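Ubiquitin-activating enzyme E1-like (Saccharomyces cerevisiae, PDB 3ONH) is the ubiquitin-fold domain of UBA2 that binds the E2 Ubc9; with AOS1, UBA2 forms the E1 that activates SMT3 using ATP. Local coordinates at residues 18-23 / 102-107; 31-36 / 89-94; 38-43 / 47-52. All coordinates share one frame; numbering follows the deposited sequence.

Interaction 1. Residues 18-23 / 102-107; sequences NKMKLS and NTCSLP
Lys19 NZ meets Asn102 OD1 and Met20 CE meets Cys104 SG, one polar touch and one apolar, and together they bury just 138 Å² between residues 18-23 and 102-107. The polar one is a hydrogen bond from Lys19 NZ to Asn102 OD1, 2.6 Å long. The ammonium nitrogen lies in the plane of the amide carbonyl on a lone pair, with a C=O...N angle of 142°. Lys19 CG sits between its own backbone N and carbonyl carbon (chi1 69°), and the chain bends at chi3; the lysine side chain meets that of the asparagine at about a right angle. The approach also brings Lys19 CE to 3.3 Å from Asn102 OD1. Asp15, which accepts a hydrogen bond from the backbone N of Asn102, is a second, distant acidic partner of the same ammonium through a long, weak ion pair. The contact lies at the surface.

The apolar touch is looser: the methyl CE of Met20 ends 4.2 Å from Cys104 SG. With SG anti to the backbone N (chi1 177°), the sulfur is the atom that meets Met20 CE, and both side chains also rest on Leu28 of helix 22-33. Cys104 belongs to the short strand 104-105, which pairs antiparallel with strand 6-12. The arrangement is that of a ubiquitin-like beta-grasp domain, here joining the turn between helices 14-19 and 22-33 to a short strand of the sheet.

Interaction 2. Residues 31-36 / 89-94; sequences EKYSYP and IELFLD
The Tyr33 ring is covered on both faces: Ile89 CD1 stands 4.1 Å above one, offset toward the rim, while CG of the neighbouring Lys32 lies over the centre of the other. The isoleucine methyl makes a CH-pi contact, 4.2 Å from the ring centroid and 12° off the normal. Leu91 CD1 approaches the same ring obliquely, and Leu91 CD2 comes within 4.1 Å of Tyr33 OH. The Tyr35 ring also receives Ile89 obliquely, through CG2. This is the helix-on-sheet packing of the beta-grasp fold: the end of helix 22-33 and the residues after it lie against strand 84-95, with Ile89 and Leu91 turned toward them and Glu90 pointing away.

Ile89 serves both tyrosines because its branches diverge. CG1 is anti to the backbone N (chi1 -176°) and extends CD1 to Tyr33, whereas CG2 is left to meet Tyr35; each tyrosine side chain crosses that of Ile89 at about a right angle. All four touching residues are buried, and the two phenol oxygens find partners. Tyr33 OH is hydrogen-bonded to the carbonyl O of Pro107, and Tyr35 OH makes a weak hydrogen bond with the carbonyl O of Lys87. Phe76 of strand 73-78 adds a third ring beside Tyr35, their planes about 60° apart. The tightest spot is at the phenol of Tyr35, where OH lies 3.0 Å from Ile89 CG2.

Interaction 3. Residues 38-43 / 47-52; sequences DISLLD and QRLLFD
The side chains of Asp43 and Arg48 lie side by side, pointing the same way, near the turn of a beta hairpin. Followed outward, the arginine begins with CB, 4.1 Å from Asp43 CB. CG stands beside the backbone N, anti to the carbonyl carbon (chi1 -69°), and the chain runs straight through chi2 before bending at chi3. NE then bonds to Asn46 OD1 in the turn. At the tip, NH2 gives Asp43 OD2 a 2.9 Å salt-bridge hydrogen bond with an N-H...O angle of 175°. The oxygen lies in the guanidinium plane and accepts through its anti lone pair, although the carboxylate plane is turned 59° from that of the arginine. Leu50 CD2 covers one guanidinium face, over its centre. NH1 reaches Ile66 O.

Strands 39-43 and 48-52 run antiparallel. Leu41 N bonds to Phe51 O at 2.7 Å, and Asp43 N to Arg48 O at 2.8 Å. Between them the register slips by one residue: Leu41 O takes Leu50 N at 2.9 Å and, more weakly, Phe51 N. Leu50 and Phe51 thus both oppose Leu41, the definition of a classic beta bulge.

The side chains of Leu41 and Phe51 share one face of the hairpin, their CB atoms 4.1 Å apart, and both pack on Val26 of helix 22-33. On the other face, Leu42 CD1 bends over the Arg48 carbonyl. Leu49 CD1 meets Ser40 OG at 3.6 Å. With Asp43 buried, its negative charge is probably offset by the arginine, while Arg48's other bonds, to Asn46 and Ile66, fix the guanidinium and tie the hairpin turn to the loop that follows strand 48-52.

Interactions 1 and 2 share helix 22-33; all three contacts reach one mixed sheet. The first two have centres about 12 Å apart and touch directly: Pro107 CG packs 3.6 Å from Leu91 CD2, and Leu106 CB lies 3.6 Å from Tyr33 OH. Interaction 3, its centre about 16 Å from that of interaction 1 and across the chain's centre, meets it through Leu22 CD2, 3.8 Å from Leu50 O. Between interactions 2 and 3, centres about 12 Å apart, the link is sequence continuity from residues 31-36 into 38-43. Along the chain the contacts nest, interaction 3 within interaction 2 and interaction 2 within interaction 1.

Interaction 1. Residues 18-23 / 102-107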
loop_
_atom_site.group_PDB
_atom_site.type_symbol
_atom_site.label_atom_id
_atom_site.label_comp_id
_atom_site.label_asym_id
_atom_site.label_seq_id
_atom_site.Cartn_x
_atom_site.Cartn_y
_atom_site.Cartn_z
ATOM N N ASN A 18 -10.072 9.144 4.070
ATOM C CA ASN A 18 -11.520 9.032 3.943
ATOM C C ASN A 18 -12.040 9.051 2.514
ATOM O O ASN A 18 -13.196 8.712 2.283
ATOM C CB ASN A 18 -12.226 10.135 4.739
ATOM C CG ASN A 18 -11.903 10.092 6.219
ATOM O OD1 ASN A 18 -11.375 9.104 6.726
ATOM N ND2 ASN A 18 -12.222 11.171 6.921
ATOM N N LYS A 19 -11.211 9.452 1.557
ATOM C CA LYS A 19 -11.680 9.565 0.177
ATOM C C LYS A 19 -10.945 8.646 -0.786
ATOM O O LYS A 19 -11.473 8.294 -1.837
ATOM C CB LYS A 19 -11.559 10.999 -0.323
ATOM C CG LYS A 19 -10.127 11.459 -0.520
ATOM C CD LYS A 19 -10.080 12.883 -1.044
ATOM C CE LYS A 19 -10.997 13.772 -0.223
ATOM N NZ LYS A 19 -11.021 15.202 -0.678
ATOM N N MET A 20 -9.725 8.266 -0.421
ATOM C CA MET A 20 -8.872 7.461 -1.275
ATOM C C MET A 20 -9.452 6.063 -1.436
ATOM O O MET A 20 -9.675 5.361 -0.451
ATOM C CB MET A 20 -7.478 7.371 -0.658
ATOM C CG MET A 20 -6.349 7.871 -1.538
ATOM S SD MET A 20 -6.085 6.823 -2.973
ATOM C CE MET A 20 -4.421 7.291 -3.438
ATOM N N LYS A 21 -9.709 5.661 -2.677
ATOM C CA LYS A 21 -10.256 4.336 -2.943
ATOM C C LYS A 21 -9.134 3.325 -2.959
ATOM O O LYS A 21 -8.000 3.651 -3.311
ATOM C CB LYS A 21 -11.027 4.305 -4.263
ATOM C CG LYS A 21 -12.443 4.841 -4.162
ATOM C CD LYS A 21 -12.904 5.424 -5.489
ATOM C CE LYS A 21 -12.595 4.489 -6.656
ATOM N NZ LYS A 21 -13.081 5.037 -7.957
ATOM N N LEU A 22 -9.455 2.101 -2.556
ATOM C CA LEU A 22 -8.477 1.034 -2.469
ATOM C C LEU A 22 -7.865 0.749 -3.835
ATOM O O LEU A 22 -6.648 0.601 -3.968
ATOM C CB LEU A 22 -9.140 -0.222 -1.911
ATOM C CG LEU A 22 -8.244 -1.439 -1.746
ATOM C CD1 LEU A 22 -7.042 -1.078 -0.893
ATOM C CD2 LEU A 22 -9.022 -2.578 -1.126
ATOM N N SER A 23 -8.718 0.680 -4.850
ATOM C CA SER A 23 -8.255 0.422 -6.205
ATOM C C SER A 23 -7.204 1.441 -6.620
ATOM O O SER A 23 -6.202 1.092 -7.242
ATOM C CB SER A 23 -9.430 0.443 -7.187
ATOM O OG SER A 23 -10.195 1.626 -7.049
ATOM N N ASN A 102 -5.943 16.714 0.891
ATOM C CA ASN A 102 -5.671 15.880 -0.267
ATOM C C ASN A 102 -4.180 15.655 -0.452
ATOM O O ASN A 102 -3.653 15.766 -1.555
ATOM C CB ASN A 102 -6.276 16.507 -1.522
ATOM C CG ASN A 102 -7.771 16.717 -1.397
ATOM O OD1 ASN A 102 -8.510 15.784 -1.102
ATOM N ND2 ASN A 102 -8.219 17.944 -1.612
ATOM N N THR A 103 -3.505 15.350 0.648
ATOM C CA THR A 103 -2.117 14.953 0.598
ATOM C C THR A 103 -2.071 13.437 0.721
ATOM O O THR A 103 -2.679 12.860 1.618
ATOM C CB THR A 103 -1.301 15.588 1.739
ATOM O OG1 THR A 103 -1.458 17.010 1.703
ATOM C CG2 THR A 103 0.171 15.251 1.605
ATOM N N CYS A 104 -1.386 12.797 -0.214
ATOM C CA CYS A 104 -1.045 11.394 -0.080
ATOM C C CYS A 104 0.348 11.219 -0.626
ATOM O O CYS A 104 0.528 10.919 -1.800
ATOM C CB CYS A 104 -2.013 10.503 -0.845
ATOM S SG CYS A 104 -1.566 8.750 -0.774
ATOM N N SER A 105 1.336 11.422 0.232
ATOM C CA SER A 105 2.721 11.437 -0.201
ATOM C C SER A 105 3.400 10.095 0.053
ATOM O O SER A 105 3.620 9.723 1.197
ATOM C CB SER A 105 3.467 12.547 0.535
ATOM O OG SER A 105 4.704 12.841 -0.082
ATOM N N LEU A 106 3.731 9.369 -1.013
ATOM C CA LEU A 106 4.447 8.110 -0.871
ATOM C C LEU A 106 5.946 8.343 -0.729
ATOM O O LEU A 106 6.520 9.193 -1.399
ATOM C CB LEU A 106 4.180 7.175 -2.057
ATOM C CG LEU A 106 2.770 6.601 -2.233
ATOM C CD1 LEU A 106 2.799 5.352 -3.095
ATOM C CD2 LEU A 106 2.153 6.279 -0.903
ATOM N N PRO A 107 6.591 7.567 0.143
ATOM C CA PRO A 107 8.027 7.727 0.374
ATOM C C PRO A 107 8.878 7.341 -0.836
ATOM O O PRO A 107 8.583 6.365 -1.537
ATOM C CB PRO A 107 8.296 6.760 1.528
ATOM C CG PRO A 107 7.217 5.736 1.414
ATOM C CD PRO A 107 6.008 6.520 0.995
#

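Interaction 2. Residues 31-36 / 89-94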
loop_
_atom_site.group_PDB
_atom_site.type_symbol
_atom_site.label_atom_id
_atom_site.label_comp_id
_atom_site.label_asym_id
_atom_site.label_seq_id
_atom_site.Cartn_x
_atom_site.Cartn_y
_atom_site.Cartn_z
ATOM N N GLU A 31 2.686 1.340 -9.349
ATOM C CA GLU A 31 3.421 2.116 -10.348
ATOM C C GLU A 31 4.632 2.835 -9.751
ATOM O O GLU A 31 5.702 2.867 -10.353
ATOM C CB GLU A 31 2.497 3.111 -11.049
ATOM C CG GLU A 31 1.271 2.467 -11.692
ATOM C CD GLU A 31 1.484 2.108 -13.161
ATOM O OE1 GLU A 31 0.560 1.524 -13.773
ATOM O OE2 GLU A 31 2.570 2.419 -13.706
ATOM N N LYS A 32 4.461 3.399 -8.562
ATOM C CA LYS A 32 5.528 4.150 -7.908
ATOM C C LYS A 32 6.782 3.311 -7.677
ATOM O O LYS A 32 7.894 3.794 -7.894
ATOM C CB LYS A 32 5.026 4.765 -6.595
ATOM C CG LYS A 32 6.107 5.342 -5.693
ATOM C CD LYS A 32 6.565 6.719 -6.134
ATOM C CE LYS A 32 7.521 7.333 -5.113
ATOM N NZ LYS A 32 7.950 8.704 -5.484
ATOM N N TYR A 33 6.613 2.058 -7.256
ATOM C CA TYR A 33 7.765 1.216 -6.923
ATOM C C TYR A 33 8.018 0.081 -7.917
ATOM O O TYR A 33 8.871 -0.768 -7.684
ATOM C CB TYR A 33 7.649 0.658 -5.499
ATOM C CG TYR A 33 7.395 1.715 -4.458
ATOM C CD1 TYR A 33 8.403 2.576 -4.052
ATOM C CD2 TYR A 33 6.141 1.858 -3.882
ATOM C CE1 TYR A 33 8.164 3.554 -3.105
ATOM C CE2 TYR A 33 5.900 2.823 -2.929
ATOM C CZ TYR A 33 6.912 3.668 -2.546
ATOM O OH TYR A 33 6.664 4.634 -1.604
ATOM N N SER A 34 7.269 0.063 -9.014
ATOM C CA SER A 34 7.492 -0.888 -10.104
ATOM C C SER A 34 7.213 -2.330 -9.721
ATOM O O SER A 34 8.031 -3.216 -9.962
ATOM C CB SER A 34 8.910 -0.750 -10.652
ATOM O OG SER A 34 9.150 0.600 -11.004
ATOM N N TYR A 35 6.060 -2.560 -9.109
ATOM C CA TYR A 35 5.576 -3.915 -8.908
ATOM C C TYR A 35 4.868 -4.345 -10.184
ATOM O O TYR A 35 4.565 -3.513 -11.032
ATOM C CB TYR A 35 4.623 -3.987 -7.713
ATOM C CG TYR A 35 5.315 -3.890 -6.379
ATOM C CD1 TYR A 35 5.835 -5.018 -5.759
ATOM C CD2 TYR A 35 5.429 -2.674 -5.728
ATOM C CE1 TYR A 35 6.466 -4.937 -4.541
ATOM C CE2 TYR A 35 6.058 -2.582 -4.505
ATOM C CZ TYR A 35 6.579 -3.715 -3.922
ATOM O OH TYR A 35 7.209 -3.622 -2.705
ATOM N N PRO A 36 4.615 -5.652 -10.331
ATOM C CA PRO A 36 3.895 -6.168 -11.499
ATOM C C PRO A 36 2.389 -6.010 -11.326
ATOM O O PRO A 36 1.948 -5.348 -10.393
ATOM C CB PRO A 36 4.248 -7.654 -11.500
ATOM C CG PRO A 36 5.336 -7.820 -10.474
ATOM C CD PRO A 36 5.139 -6.735 -9.490
ATOM N N ILE A 89 7.426 -4.277 0.370
ATOM C CA ILE A 89 7.621 -3.053 1.116
ATOM C C ILE A 89 6.568 -2.929 2.210
ATOM O O ILE A 89 5.404 -3.247 1.997
ATOM C CB ILE A 89 7.591 -1.839 0.180
ATOM C CG1 ILE A 89 7.889 -0.554 0.954
ATOM C CG2 ILE A 89 6.245 -1.737 -0.522
ATOM C CD1 ILE A 89 7.986 0.680 0.081
ATOM N N GLU A 90 6.997 -2.497 3.391
ATOM C CA GLU A 90 6.088 -2.231 4.492
ATOM C C GLU A 90 5.932 -0.738 4.614
ATOM O O GLU A 90 6.896 -0.030 4.900
ATOM C CB GLU A 90 6.624 -2.791 5.807
ATOM C CG GLU A 90 6.371 -4.277 6.005
ATOM C CD GLU A 90 6.375 -4.682 7.475
ATOM O OE1 GLU A 90 6.216 -3.792 8.335
ATOM O OE2 GLU A 90 6.535 -5.885 7.774
ATOM N N LEU A 91 4.717 -0.262 4.387
ATOM C CA LEU A 91 4.431 1.163 4.440
ATOM C C LEU A 91 3.608 1.538 5.671
ATOM O O LEU A 91 2.504 1.031 5.884
ATOM C CB LEU A 91 3.723 1.618 3.160
ATOM C CG LEU A 91 4.549 1.519 1.876
ATOM C CD1 LEU A 91 3.671 1.596 0.663
ATOM C CD2 LEU A 91 5.595 2.606 1.843
ATOM N N PHE A 92 4.166 2.443 6.468
ATOM C CA PHE A 92 3.515 2.971 7.651
ATOM C C PHE A 92 2.621 4.138 7.248
ATOM O O PHE A 92 3.081 5.064 6.591
ATOM C CB PHE A 92 4.587 3.454 8.636
ATOM C CG PHE A 92 4.041 3.927 9.956
ATOM C CD1 PHE A 92 4.039 3.086 11.057
ATOM C CD2 PHE A 92 3.547 5.214 10.104
ATOM C CE1 PHE A 92 3.542 3.513 12.275
ATOM C CE2 PHE A 92 3.043 5.646 11.323
ATOM C CZ PHE A 92 3.047 4.790 12.408
ATOM N N LEU A 93 1.350 4.092 7.636
ATOM C CA LEU A 93 0.422 5.175 7.343
ATOM C C LEU A 93 0.480 6.253 8.414
ATOM O O LEU A 93 0.031 6.054 9.547
ATOM C CB LEU A 93 -1.020 4.665 7.216
ATOM C CG LEU A 93 -1.286 3.532 6.228
ATOM C CD1 LEU A 93 -2.784 3.306 6.065
ATOM C CD2 LEU A 93 -0.656 3.863 4.889
ATOM N N ASP A 94 1.035 7.398 8.039
ATOM C CA ASP A 94 1.153 8.556 8.930
ATOM C C ASP A 94 0.072 9.592 8.625
ATOM O O ASP A 94 0.263 10.487 7.801
ATOM C CB ASP A 94 2.550 9.171 8.791
ATOM C CG ASP A 94 2.706 10.472 9.558
ATOM O OD1 ASP A 94 1.826 10.802 10.379
ATOM O OD2 ASP A 94 3.724 11.165 9.341
#

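Interaction 3. Residues 38-43 / 47-52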
loop_
_atom_site.group_PDB
_atom_site.type_symbol
_atom_site.label_atom_id
_atom_site.label_comp_id
_atom_site.label_asym_id
_atom_site.label_seq_id
_atom_site.Cartn_x
_atom_site.Cartn_y
_atom_site.Cartn_z
ATOM N N ASP A 38 0.013 -8.544 -10.819
ATOM C CA ASP A 38 -0.448 -9.393 -9.734
ATOM C C ASP A 38 0.274 -9.051 -8.446
ATOM O O ASP A 38 1.479 -9.260 -8.329
ATOM C CB ASP A 38 -0.224 -10.861 -10.059
ATOM C CG ASP A 38 -1.050 -11.336 -11.230
ATOM O OD1 ASP A 38 -2.012 -10.635 -11.599
ATOM O OD2 ASP A 38 -0.737 -12.420 -11.776
ATOM N N ILE A 39 -0.482 -8.561 -7.472
ATOM C CA ILE A 39 0.082 -8.040 -6.243
ATOM C C ILE A 39 -0.709 -8.514 -5.027
ATOM O O ILE A 39 -1.812 -9.054 -5.157
ATOM C CB ILE A 39 0.094 -6.501 -6.287
ATOM C CG1 ILE A 39 1.512 -5.988 -6.115
ATOM C CG2 ILE A 39 -0.901 -5.894 -5.294
ATOM C CD1 ILE A 39 2.424 -6.444 -7.208
ATOM N N SER A 40 -0.127 -8.321 -3.847
ATOM C CA SER A 40 -0.812 -8.601 -2.589
ATOM C C SER A 40 -0.692 -7.398 -1.668
ATOM O O SER A 40 0.395 -6.861 -1.491
ATOM C CB SER A 40 -0.196 -9.823 -1.902
ATOM O OG SER A 40 -1.200 -10.623 -1.308
ATOM N N LEU A 41 -1.813 -6.981 -1.088
ATOM C CA LEU A 41 -1.838 -5.894 -0.113
ATOM C C LEU A 41 -2.461 -6.388 1.184
ATOM O O LEU A 41 -3.644 -6.716 1.239
ATOM C CB LEU A 41 -2.612 -4.691 -0.650
ATOM C CG LEU A 41 -2.424 -3.359 0.088
ATOM C CD1 LEU A 41 -2.884 -2.200 -0.776
ATOM C CD2 LEU A 41 -3.156 -3.343 1.419
ATOM N N LEU A 42 -1.647 -6.430 2.228
ATOM C CA LEU A 42 -2.061 -6.949 3.517
ATOM C C LEU A 42 -1.937 -5.864 4.589
ATOM O O LEU A 42 -1.011 -5.059 4.559
ATOM C CB LEU A 42 -1.172 -8.138 3.876
ATOM C CG LEU A 42 -1.328 -8.786 5.247
ATOM C CD1 LEU A 42 -2.391 -9.859 5.207
ATOM C CD2 LEU A 42 -0.003 -9.380 5.678
ATOM N N ASP A 43 -2.879 -5.826 5.523
ATOM C CA ASP A 43 -2.663 -5.063 6.745
ATOM C C ASP A 43 -1.690 -5.883 7.594
ATOM O O ASP A 43 -2.049 -6.934 8.120
ATOM C CB ASP A 43 -3.986 -4.808 7.487
ATOM C CG ASP A 43 -3.830 -3.840 8.662
ATOM O OD1 ASP A 43 -2.695 -3.671 9.141
ATOM O OD2 ASP A 43 -4.837 -3.242 9.110
ATOM N N GLN A 47 -2.763 -8.606 10.123
ATOM C CA GLN A 47 -2.721 -9.720 9.172
ATOM C C GLN A 47 -3.972 -9.922 8.300
ATOM O O GLN A 47 -4.325 -11.057 7.982
ATOM C CB GLN A 47 -2.370 -11.026 9.895
ATOM C CG GLN A 47 -0.937 -11.092 10.401
ATOM C CD GLN A 47 0.083 -11.235 9.278
ATOM O OE1 GLN A 47 1.126 -10.581 9.284
ATOM N NE2 GLN A 47 -0.220 -12.092 8.307
ATOM N N ARG A 48 -4.627 -8.835 7.899
ATOM C CA ARG A 48 -5.788 -8.928 7.018
ATOM C C ARG A 48 -5.371 -8.821 5.556
ATOM O O ARG A 48 -4.738 -7.849 5.159
ATOM C CB ARG A 48 -6.793 -7.822 7.339
ATOM C CG ARG A 48 -7.484 -7.968 8.683
ATOM C CD ARG A 48 -8.441 -6.811 8.947
ATOM N NE ARG A 48 -7.762 -5.524 8.849
ATOM C CZ ARG A 48 -8.354 -4.380 8.529
ATOM N NH1 ARG A 48 -9.655 -4.332 8.275
ATOM N NH2 ARG A 48 -7.634 -3.271 8.460
ATOM N N LEU A 49 -5.714 -9.823 4.754
ATOM C CA LEU A 49 -5.501 -9.731 3.315
ATOM C C LEU A 49 -6.570 -8.822 2.756
ATOM O O LEU A 49 -7.740 -9.179 2.699
ATOM C CB LEU A 49 -5.560 -11.100 2.643
ATOM C CG LEU A 49 -5.247 -11.102 1.142
ATOM C CD1 LEU A 49 -4.024 -10.242 0.828
ATOM C CD2 LEU A 49 -5.046 -12.522 0.637
ATOM N N LEU A 50 -6.158 -7.631 2.353
ATOM C CA LEU A 50 -7.101 -6.608 1.947
ATOM C C LEU A 50 -7.335 -6.613 0.444
ATOM O O LEU A 50 -8.383 -6.182 -0.035
ATOM C CB LEU A 50 -6.598 -5.249 2.421
ATOM C CG LEU A 50 -6.638 -5.114 3.943
ATOM C CD1 LEU A 50 -6.229 -3.716 4.373
ATOM C CD2 LEU A 50 -8.026 -5.436 4.430
ATOM N N PHE A 51 -6.365 -7.140 -0.297
ATOM C CA PHE A 51 -6.437 -7.110 -1.747
ATOM C C PHE A 51 -5.374 -7.986 -2.354
ATOM O O PHE A 51 -4.224 -7.965 -1.927
ATOM C CB PHE A 51 -6.257 -5.669 -2.234
ATOM C CG PHE A 51 -6.347 -5.515 -3.722
ATOM C CD1 PHE A 51 -7.476 -4.963 -4.308
ATOM C CD2 PHE A 51 -5.302 -5.915 -4.536
ATOM C CE1 PHE A 51 -7.559 -4.813 -5.681
ATOM C CE2 PHE A 51 -5.381 -5.773 -5.907
ATOM C CZ PHE A 51 -6.509 -5.220 -6.481
ATOM N N ASP A 52 -5.762 -8.791 -3.333
ATOM C CA ASP A 52 -4.778 -9.428 -4.198
ATOM C C ASP A 52 -5.370 -9.671 -5.583
ATOM O O ASP A 52 -6.475 -9.223 -5.876
ATOM C CB ASP A 52 -4.160 -10.687 -3.568
ATOM C CG ASP A 52 -5.095 -11.879 -3.573
ATOM O OD1 ASP A 52 -4.635 -12.989 -3.237
ATOM O OD2 ASP A 52 -6.279 -11.721 -3.915
#